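4-alpha-glucanotransferase (PDB 1TZ7) is an amylomaltase, or disproportionating enzyme, of Aquifex aeolicus: a glucanotransferase whose single chain is built round an eight-stranded parallel beta/alpha barrel. Local coordinates at residues Leu50-Glu55 with Asp486-Lys491; Gln62-Asn67 with Ser76-Asn81; Gly225-Tyr230 with Asp301-Asp306. All coordinates share one frame; numbering follows the deposited sequence.

Interaction 1 of 3, residues Leu50-Glu55 with Asp486-Lys491; sequences LDFLKE and DYTQKK
Phe52 and Tyr487 are brought together by two different first torsions. In Phe52, CG stands opposite the backbone N (chi1 170°), which carries the ring out toward Asp486-Lys491. In Tyr487, CG sits between the backbone N and the carbonyl carbon (chi1 60°), turning the ring back so that Thr488 CG2 lies over one face. The result is a T-shaped pair with the tyrosine edge directed at the phenylalanine face: the planes stand at 86° and the centroids are 5.1 Å apart. Tyr487 CD2 lies over the centre of the Phe52 ring, while Tyr487 CE2 comes within 3.7 Å of Phe52 CG. Further along the ring, Phe52 CE2 reaches Lys491 CB at 3.7 Å. At the exposed end of the contact, a salt bridge joins Lys491 NZ to Glu55 OE1 at 2.8 Å, the amine arriving from above the carboxylate plane. The 3-10 turn carrying Tyr487 is held by an Asx turn, in which Asp486 OD1 accepts from Thr488 N (3.2 Å) and also from Thr488 OG1 (2.6 Å). The contact thus packs helix 44-56 against the loop leading into helix 491-500; Leu460 of helix 457-460 also touches Phe52, and Met457 touches Tyr487.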
loop_
_atom_site.group_PDB
_atom_site.type_symbol
_atom_site.label_atom_id
_atom_site.label_comp_id
_atom_site.label_asym_id
_atom_site.label_seq_id
_atom_site.Cartn_x
_atom_site.Cartn_y
_atom_site.Cartn_z
ATOM N N LEU A 50 4.622 -12.917 -11.747
ATOM C CA LEU A 50 4.320 -14.063 -10.890
ATOM C C LEU A 50 5.048 -15.327 -11.370
ATOM O O LEU A 50 5.533 -16.106 -10.560
ATOM C CB LEU A 50 2.807 -14.312 -10.836
ATOM C CG LEU A 50 1.978 -13.269 -10.068
ATOM C CD1 LEU A 50 0.501 -13.634 -10.107
ATOM C CD2 LEU A 50 2.456 -13.133 -8.624
ATOM N N ASP A 51 5.125 -15.512 -12.696
ATOM C CA ASP A 51 5.874 -16.641 -13.285
ATOM C C ASP A 51 7.339 -16.564 -12.908
ATOM O O ASP A 51 7.968 -17.570 -12.659
ATOM C CB ASP A 51 5.758 -16.637 -14.817
ATOM C CG ASP A 51 4.405 -17.092 -15.305
ATOM O OD1 ASP A 51 3.634 -17.663 -14.509
ATOM O OD2 ASP A 51 4.027 -16.924 -16.483
ATOM N N PHE A 52 7.873 -15.345 -12.884
ATOM C CA PHE A 52 9.264 -15.108 -12.505
ATOM C C PHE A 52 9.494 -15.419 -11.002
ATOM O O PHE A 52 10.477 -16.067 -10.641
ATOM C CB PHE A 52 9.647 -13.654 -12.830
ATOM C CG PHE A 52 10.975 -13.226 -12.265
ATOM C CD1 PHE A 52 11.033 -12.404 -11.145
ATOM C CD2 PHE A 52 12.161 -13.624 -12.862
ATOM C CE1 PHE A 52 12.251 -11.999 -10.626
ATOM C CE2 PHE A 52 13.385 -13.219 -12.345
ATOM C CZ PHE A 52 13.426 -12.407 -11.223
ATOM N N LEU A 53 8.578 -14.955 -10.149
ATOM C CA LEU A 53 8.579 -15.324 -8.716
ATOM C C LEU A 53 8.678 -16.839 -8.569
ATOM O O LEU A 53 9.564 -17.352 -7.899
ATOM C CB LEU A 53 7.282 -14.848 -8.029
ATOM C CG LEU A 53 7.167 -13.403 -7.508
ATOM C CD1 LEU A 53 7.907 -13.220 -6.211
ATOM C CD2 LEU A 53 7.645 -12.459 -8.487
ATOM N N LYS A 54 7.747 -17.540 -9.201
ATOM C CA LYS A 54 7.646 -18.992 -9.083
ATOM C C LYS A 54 8.926 -19.681 -9.555
ATOM O O LYS A 54 9.454 -20.558 -8.873
ATOM C CB LYS A 54 6.445 -19.500 -9.890
ATOM C CG LYS A 54 6.204 -21.022 -9.790
ATOM C CD LYS A 54 6.091 -21.481 -8.340
ATOM C CE LYS A 54 5.502 -22.875 -8.244
ATOM N NZ LYS A 54 6.406 -23.892 -8.829
ATOM N N GLU A 55 9.418 -19.280 -10.725
ATOM C CA GLU A 55 10.599 -19.910 -11.323
ATOM C C GLU A 55 11.830 -19.744 -10.422
ATOM O O GLU A 55 12.646 -20.654 -10.304
ATOM C CB GLU A 55 10.884 -19.316 -12.718
ATOM C CG GLU A 55 11.068 -20.362 -13.813
ATOM C CD GLU A 55 12.408 -21.076 -13.726
ATOM O OE1 GLU A 55 13.307 -20.579 -13.026
ATOM O OE2 GLU A 55 12.561 -22.131 -14.360
ATOM N N ASP A 486 14.509 -6.025 -19.069
ATOM C CA ASP A 486 14.124 -7.434 -18.928
ATOM C C ASP A 486 14.668 -8.002 -17.616
ATOM O O ASP A 486 15.811 -8.453 -17.548
ATOM C CB ASP A 486 14.645 -8.259 -20.116
ATOM C CG ASP A 486 14.188 -9.728 -20.063
ATOM O OD1 ASP A 486 13.393 -10.086 -19.165
ATOM O OD2 ASP A 486 14.578 -10.584 -20.876
ATOM N N TYR A 487 13.834 -7.977 -16.581
ATOM C CA TYR A 487 14.247 -8.384 -15.239
ATOM C C TYR A 487 14.409 -9.906 -15.101
ATOM O O TYR A 487 14.963 -10.377 -14.112
ATOM C CB TYR A 487 13.236 -7.882 -14.193
ATOM C CG TYR A 487 11.834 -8.407 -14.397
ATOM C CD1 TYR A 487 10.918 -7.707 -15.168
ATOM C CD2 TYR A 487 11.426 -9.605 -13.820
ATOM C CE1 TYR A 487 9.630 -8.179 -15.363
ATOM C CE2 TYR A 487 10.138 -10.089 -14.009
ATOM C CZ TYR A 487 9.244 -9.367 -14.785
ATOM O OH TYR A 487 7.961 -9.832 -14.982
ATOM N N THR A 488 13.923 -10.666 -16.087
ATOM C CA THR A 488 13.973 -12.143 -16.010
ATOM C C THR A 488 15.378 -12.689 -16.293
ATOM O O THR A 488 15.648 -13.866 -16.055
ATOM C CB THR A 488 12.949 -12.794 -16.988
ATOM O OG1 THR A 488 13.301 -12.503 -18.344
ATOM C CG2 THR A 488 11.555 -12.197 -16.820
ATOM N N GLN A 489 16.266 -11.831 -16.799
ATOM C CA GLN A 489 17.683 -12.192 -16.957
ATOM C C GLN A 489 18.349 -12.425 -15.592
ATOM O O GLN A 489 19.372 -13.100 -15.500
ATOM C CB GLN A 489 18.441 -11.091 -17.716
ATOM C CG GLN A 489 17.937 -10.838 -19.136
ATOM C CD GLN A 489 17.861 -12.105 -19.966
ATOM O OE1 GLN A 489 18.866 -12.790 -20.156
ATOM N NE2 GLN A 489 16.668 -12.421 -20.463
ATOM N N LYS A 490 17.754 -11.861 -14.541
ATOM C CA LYS A 490 18.291 -11.990 -13.186
ATOM C C LYS A 490 17.932 -13.341 -12.537
ATOM O O LYS A 490 18.294 -13.592 -11.397
ATOM C CB LYS A 490 17.770 -10.848 -12.299
ATOM C CG LYS A 490 18.112 -9.446 -12.808
ATOM C CD LYS A 490 19.590 -9.139 -12.648
ATOM C CE LYS A 490 19.909 -7.720 -13.078
ATOM N NZ LYS A 490 21.298 -7.595 -13.581
ATOM N N LYS A 491 17.225 -14.202 -13.272
ATOM C CA LYS A 491 16.546 -15.340 -12.655
ATOM C C LYS A 491 17.529 -16.409 -12.156
ATOM O O LYS A 491 17.359 -16.942 -11.068
ATOM C CB LYS A 491 15.485 -15.946 -13.616
ATOM C CG LYS A 491 15.977 -17.088 -14.514
ATOM C CD LYS A 491 15.488 -18.451 -14.006
ATOM C CE LYS A 491 15.630 -19.532 -15.075
ATOM N NZ LYS A 491 15.645 -20.901 -14.489
#

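Interaction 2 of 3, residues Gln62-Asn67 with Ser76-Asn81; sequences QVLPLN and SPYSSN
The loop that follows strand 60-62 of the parallel beta/alpha barrel folds back on itself here, so that Pro65 meets Pro77 and Tyr78 of a type I beta turn running from Ser76 to Ser79. An ST turn sets the start of that turn, with Tyr78 N donating to Ser76 OG at 3.2 Å. The two prolines pack directly, Pro65 CD lying 3.8 Å from Pro77 CB, and Leu64 CD1 extends the apolar patch to Pro77 CG. Beyond Pro65, Asn67 comes alongside Ser80: its CB lies against Ser80 OG, a hydroxyl whose strongest partner is Pro68 O, just past Asn67. A water links the two arms of the loop, donating to Asn67 OD1 at 2.7 Å and to Pro77 O at 2.6 Å, while Asn67 ND2 binds Ala85 O. Both ends of the amide are therefore used, which fixes its rotation. Tyr78 reaches back across Pro65 at about a right angle, and its OH is hydrogen-bonded to Asp226 OD1 of strand 222-227. The proline makes a CH-pi contact over one face of that ring, with Pro65 CG 3.9 Å from the Tyr78 centroid and 23° off the ring normal.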
loop_
_atom_site.group_PDB
_atom_site.type_symbol
_atom_site.label_atom_id
_atom_site.label_comp_id
_atom_site.label_asym_id
_atom_site.label_seq_id
_atom_site.Cartn_x
_atom_site.Cartn_y
_atom_site.Cartn_z
ATOM N N GLN A 62 5.053 -8.336 -2.260
ATOM C CA GLN A 62 4.524 -7.185 -1.531
ATOM C C GLN A 62 4.183 -6.043 -2.466
ATOM O O GLN A 62 5.007 -5.614 -3.271
ATOM C CB GLN A 62 5.498 -6.706 -0.450
ATOM C CG GLN A 62 4.882 -5.632 0.478
ATOM C CD GLN A 62 5.720 -5.338 1.718
ATOM O OE1 GLN A 62 5.797 -4.194 2.157
ATOM N NE2 GLN A 62 6.330 -6.359 2.278
ATOM N N VAL A 63 2.953 -5.558 -2.353
ATOM C CA VAL A 63 2.501 -4.410 -3.102
ATOM C C VAL A 63 2.216 -3.258 -2.148
ATOM O O VAL A 63 2.158 -3.446 -0.934
ATOM C CB VAL A 63 1.207 -4.735 -3.908
ATOM C CG1 VAL A 63 1.511 -5.702 -5.043
ATOM C CG2 VAL A 63 0.114 -5.307 -2.986
ATOM N N LEU A 64 2.045 -2.065 -2.703
ATOM C CA LEU A 64 1.548 -0.926 -1.933
ATOM C C LEU A 64 0.009 -0.932 -1.986
ATOM O O LEU A 64 -0.583 -1.768 -2.674
ATOM C CB LEU A 64 2.116 0.387 -2.494
ATOM C CG LEU A 64 3.616 0.362 -2.852
ATOM C CD1 LEU A 64 4.031 1.646 -3.528
ATOM C CD2 LEU A 64 4.464 0.109 -1.610
ATOM N N PRO A 65 -0.638 -0.021 -1.258
ATOM C CA PRO A 65 -2.103 0.045 -1.258
ATOM C C PRO A 65 -2.673 0.175 -2.666
ATOM O O PRO A 65 -2.099 0.861 -3.507
ATOM C CB PRO A 65 -2.399 1.301 -0.426
ATOM C CG PRO A 65 -1.207 1.465 0.443
ATOM C CD PRO A 65 -0.043 1.007 -0.385
ATOM N N LEU A 66 -3.795 -0.483 -2.908
ATOM C CA LEU A 66 -4.393 -0.539 -4.241
ATOM C C LEU A 66 -5.514 0.489 -4.357
ATOM O O LEU A 66 -6.276 0.480 -5.315
ATOM C CB LEU A 66 -4.947 -1.953 -4.509
ATOM C CG LEU A 66 -4.034 -2.963 -5.227
ATOM C CD1 LEU A 66 -2.588 -2.816 -4.817
ATOM C CD2 LEU A 66 -4.524 -4.389 -4.966
ATOM N N ASN A 67 -5.605 1.379 -3.371
ATOM C CA ASN A 67 -6.690 2.357 -3.317
ATOM C C ASN A 67 -6.544 3.421 -4.423
ATOM O O ASN A 67 -5.438 3.691 -4.887
ATOM C CB ASN A 67 -6.723 3.036 -1.945
ATOM C CG ASN A 67 -6.905 2.049 -0.801
ATOM O OD1 ASN A 67 -6.365 2.243 0.280
ATOM N ND2 ASN A 67 -7.684 0.977 -1.042
ATOM N N SER A 76 -0.265 9.465 -4.479
ATOM C CA SER A 76 0.149 8.598 -3.372
ATOM C C SER A 76 -0.913 7.538 -3.101
ATOM O O SER A 76 -2.092 7.857 -2.972
ATOM C CB SER A 76 0.390 9.423 -2.106
ATOM O OG SER A 76 0.725 8.583 -1.006
ATOM N N PRO A 77 -0.489 6.273 -3.016
ATOM C CA PRO A 77 -1.379 5.182 -2.614
ATOM C C PRO A 77 -1.914 5.332 -1.187
ATOM O O PRO A 77 -2.881 4.661 -0.824
ATOM C CB PRO A 77 -0.473 3.941 -2.706
ATOM C CG PRO A 77 0.659 4.348 -3.561
ATOM C CD PRO A 77 0.869 5.790 -3.315
ATOM N N TYR A 78 -1.282 6.196 -0.392
ATOM C CA TYR A 78 -1.600 6.313 1.030
ATOM C C TYR A 78 -2.499 7.516 1.317
ATOM O O TYR A 78 -2.797 7.807 2.472
ATOM C CB TYR A 78 -0.312 6.421 1.855
ATOM C CG TYR A 78 0.585 5.211 1.739
ATOM C CD1 TYR A 78 0.456 4.137 2.616
ATOM C CD2 TYR A 78 1.560 5.136 0.751
ATOM C CE1 TYR A 78 1.280 3.016 2.511
ATOM C CE2 TYR A 78 2.388 4.020 0.636
ATOM C CZ TYR A 78 2.244 2.968 1.518
ATOM O OH TYR A 78 3.060 1.872 1.409
ATOM N N SER A 79 -2.930 8.206 0.260
ATOM C CA SER A 79 -3.866 9.327 0.398
ATOM C C SER A 79 -4.982 9.226 -0.645
ATOM O O SER A 79 -4.921 9.856 -1.708
ATOM C CB SER A 79 -3.129 10.659 0.260
ATOM O OG SER A 79 -3.920 11.726 0.738
ATOM N N SER A 80 -5.999 8.431 -0.325
ATOM C CA SER A 80 -7.010 8.023 -1.292
ATOM C C SER A 80 -8.391 8.457 -0.822
ATOM O O SER A 80 -8.614 8.658 0.368
ATOM C CB SER A 80 -6.982 6.492 -1.460
ATOM O OG SER A 80 -7.974 6.055 -2.369
ATOM N N ASN A 81 -9.322 8.591 -1.759
ATOM C CA ASN A 81 -10.710 8.858 -1.404
ATOM C C ASN A 81 -11.488 7.583 -0.984
ATOM O O ASN A 81 -12.695 7.628 -0.800
ATOM C CB ASN A 81 -11.445 9.596 -2.552
ATOM C CG ASN A 81 -11.408 8.830 -3.882
ATOM O OD1 ASN A 81 -11.269 7.611 -3.910
ATOM N ND2 ASN A 81 -11.539 9.564 -4.989
HETATM O O HOH W 1 -4.935 4.505 0.802
#

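Interaction 3 of 3, residues Gly225-Tyr230 with Asp301-Asp306; sequences GDLPMY and DFLRLD
Asp226 and Arg304 lie side by side on adjacent parallel strands of the beta/alpha barrel, 222-227 and 302-305, with their side chains pointing the same way. Their flat groups are not coplanar: the carboxylate and guanidinium planes are 53° apart, and Asp226 OD1 sits over one face of the guanidinium, toward its rim. The ion pair is accordingly long, 3.7 Å from Asp226 OD1 to Arg304 NH1, and rests on charge alone because no N-H is aimed at the oxygen. Asp226 OD1 has its stronger polar partner in the hydroxyl of Tyr78, whereas Arg304 NE, buried by the contact, has no partner in the model.

On the other face of the sheet the leucines pack. Leu227 CD1 meets Leu303 CD2 at 3.7 Å, the two side chains crossing at a slant, and Leu305 CD2 approaches Leu227 CB less closely. Helix 287-297 covers this face, Arg292 on Leu227, Val293 on Leu303 and Asn296 on both.

The backbone pairing that sets these orientations is regular: Gly225 N donates to Phe302 O (2.8 Å), Arg304 N to Gly225 O (2.8 Å), and Leu227 N to Arg304 O (2.9 Å). The short strand axes are turned 39° from each other while the pairing holds. Past the strand ends the pairing carries on through Asp306 N to Leu227 O at 3.1 Å. A water donates to this same carbonyl and, at 2.9 Å, to Asp306 O, tying the two strand exits together.

Asp306 then turns its side chain across the start of the loop after strand 222-227, packing CB against Pro228 CA. With CG opposite its backbone N (chi1 175°), its carboxylate comes up to the next amide, where Asp306 OD2 accepts a weak but fairly straight hydrogen bond from Met229 N at 3.4 Å.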
loop_
_atom_site.group_PDB
_atom_site.type_symbol
_atom_site.label_atom_id
_atom_site.label_comp_id
_atom_site.label_asym_id
_atom_site.label_seq_id
_atom_site.Cartn_x
_atom_site.Cartn_y
_atom_site.Cartn_z
ATOM N N GLY A 225 -0.239 -7.174 1.277
ATOM C CA GLY A 225 -0.837 -5.897 0.998
ATOM C C GLY A 225 -0.577 -4.914 2.106
ATOM O O GLY A 225 0.020 -5.250 3.120
ATOM N N ASP A 226 -1.036 -3.693 1.910
ATOM C CA ASP A 226 -0.607 -2.573 2.719
ATOM C C ASP A 226 -1.820 -1.761 3.156
ATOM O O ASP A 226 -2.591 -1.284 2.321
ATOM C CB ASP A 226 0.349 -1.692 1.917
ATOM C CG ASP A 226 1.159 -0.757 2.793
ATOM O OD1 ASP A 226 2.288 -0.390 2.385
ATOM O OD2 ASP A 226 0.753 -0.332 3.899
ATOM N N LEU A 227 -1.987 -1.619 4.467
ATOM C CA LEU A 227 -3.122 -0.883 5.037
ATOM C C LEU A 227 -2.642 0.415 5.649
ATOM O O LEU A 227 -2.013 0.408 6.705
ATOM C CB LEU A 227 -3.812 -1.722 6.118
ATOM C CG LEU A 227 -5.034 -2.514 5.674
ATOM C CD1 LEU A 227 -4.612 -3.691 4.822
ATOM C CD2 LEU A 227 -5.837 -2.980 6.886
ATOM N N PRO A 228 -2.935 1.537 4.997
ATOM C CA PRO A 228 -2.643 2.845 5.574
ATOM C C PRO A 228 -3.355 3.027 6.904
ATOM O O PRO A 228 -4.470 2.553 7.059
ATOM C CB PRO A 228 -3.192 3.824 4.523
ATOM C CG PRO A 228 -3.271 3.038 3.272
ATOM C CD PRO A 228 -3.566 1.645 3.672
ATOM N N MET A 229 -2.713 3.703 7.849
ATOM C CA MET A 229 -3.311 3.935 9.158
ATOM C C MET A 229 -4.609 4.715 9.001
ATOM O O MET A 229 -5.624 4.373 9.602
ATOM C CB MET A 229 -2.347 4.708 10.051
ATOM C CG MET A 229 -2.960 5.222 11.370
ATOM S SD MET A 229 -3.647 3.910 12.424
ATOM C CE MET A 229 -2.156 3.123 13.000
ATOM N N TYR A 230 -4.556 5.757 8.173
ATOM C CA TYR A 230 -5.596 6.789 8.115
ATOM C C TYR A 230 -6.130 6.910 6.687
ATOM O O TYR A 230 -5.381 6.742 5.726
ATOM C CB TYR A 230 -5.009 8.147 8.505
ATOM C CG TYR A 230 -4.635 8.308 9.965
ATOM C CD1 TYR A 230 -3.321 8.596 10.337
ATOM C CD2 TYR A 230 -5.591 8.208 10.964
ATOM C CE1 TYR A 230 -2.973 8.762 11.667
ATOM C CE2 TYR A 230 -5.253 8.371 12.297
ATOM C CZ TYR A 230 -3.940 8.650 12.642
ATOM O OH TYR A 230 -3.601 8.814 13.960
ATOM N N ASP A 301 -2.996 -11.958 1.541
ATOM C CA ASP A 301 -2.762 -12.950 2.579
ATOM C C ASP A 301 -2.245 -12.297 3.850
ATOM O O ASP A 301 -2.639 -12.671 4.960
ATOM C CB ASP A 301 -1.772 -13.984 2.082
ATOM C CG ASP A 301 -2.255 -14.688 0.854
ATOM O OD1 ASP A 301 -1.882 -14.260 -0.263
ATOM O OD2 ASP A 301 -3.031 -15.664 0.899
ATOM N N PHE A 302 -1.363 -11.319 3.690
ATOM C CA PHE A 302 -0.852 -10.564 4.820
ATOM C C PHE A 302 -1.171 -9.077 4.690
ATOM O O PHE A 302 -1.208 -8.523 3.585
ATOM C CB PHE A 302 0.658 -10.773 4.957
ATOM C CG PHE A 302 1.047 -12.199 5.305
ATOM C CD1 PHE A 302 1.055 -12.628 6.626
ATOM C CD2 PHE A 302 1.398 -13.099 4.312
ATOM C CE1 PHE A 302 1.410 -13.939 6.951
ATOM C CE2 PHE A 302 1.752 -14.410 4.629
ATOM C CZ PHE A 302 1.757 -14.825 5.956
ATOM N N LEU A 303 -1.399 -8.439 5.826
ATOM C CA LEU A 303 -1.709 -7.030 5.870
ATOM C C LEU A 303 -0.637 -6.296 6.637
ATOM O O LEU A 303 -0.520 -6.443 7.853
ATOM C CB LEU A 303 -3.067 -6.808 6.540
ATOM C CG LEU A 303 -4.211 -7.661 6.007
ATOM C CD1 LEU A 303 -5.490 -7.379 6.783
ATOM C CD2 LEU A 303 -4.416 -7.418 4.522
ATOM N N ARG A 304 0.156 -5.509 5.923
ATOM C CA ARG A 304 1.160 -4.669 6.546
ATOM C C ARG A 304 0.500 -3.444 7.149
ATOM O O ARG A 304 -0.156 -2.675 6.448
ATOM C CB ARG A 304 2.213 -4.246 5.519
ATOM C CG ARG A 304 3.539 -3.834 6.135
ATOM C CD ARG A 304 4.458 -3.096 5.182
ATOM N NE ARG A 304 4.291 -1.648 5.277
ATOM C CZ ARG A 304 5.115 -0.760 4.734
ATOM N NH1 ARG A 304 4.876 0.539 4.877
ATOM N NH2 ARG A 304 6.180 -1.165 4.044
ATOM N N LEU A 305 0.670 -3.269 8.455
ATOM C CA LEU A 305 0.004 -2.201 9.174
ATOM C C LEU A 305 0.878 -0.956 9.207
ATOM O O LEU A 305 1.791 -0.826 10.043
ATOM C CB LEU A 305 -0.351 -2.650 10.586
ATOM C CG LEU A 305 -1.310 -3.856 10.661
ATOM C CD1 LEU A 305 -1.491 -4.299 12.092
ATOM C CD2 LEU A 305 -2.673 -3.522 10.024
ATOM N N ASP A 306 0.598 -0.049 8.282
ATOM C CA ASP A 306 1.290 1.222 8.190
ATOM C C ASP A 306 1.194 2.010 9.512
ATOM O O ASP A 306 0.131 2.107 10.109
ATOM C CB ASP A 306 0.690 2.037 7.041
ATOM C CG ASP A 306 1.255 3.423 6.951
ATOM O OD1 ASP A 306 2.459 3.558 6.634
ATOM O OD2 ASP A 306 0.565 4.452 7.170
HETATM O O HOH W 2 -2.244 0.547 9.798
#

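Interactions 2 and 3 lie near the molecule's centre, 10 Å apart between centres, and touch through a probable hydrogen bond between Tyr78 OH and Asp226 OD1 (2.6 Å), Pro65 and Gln62 packing on Asp226 and Arg304. Between them they involve three consecutive barrel strands, 60-62, 222-227 and 302-305, and the loop residues that follow them. Interaction 1, 25 to 26 Å from both centre to centre, touches neither. It joins helix 44-56 to the loop ahead of helix 491-500. Along the chain, interaction 2 closes before interaction 3 opens, both nested inside the loop closed by interaction 1. One contact thus joins early and late chain peripherally; the others pair barrel strands and shape a loop.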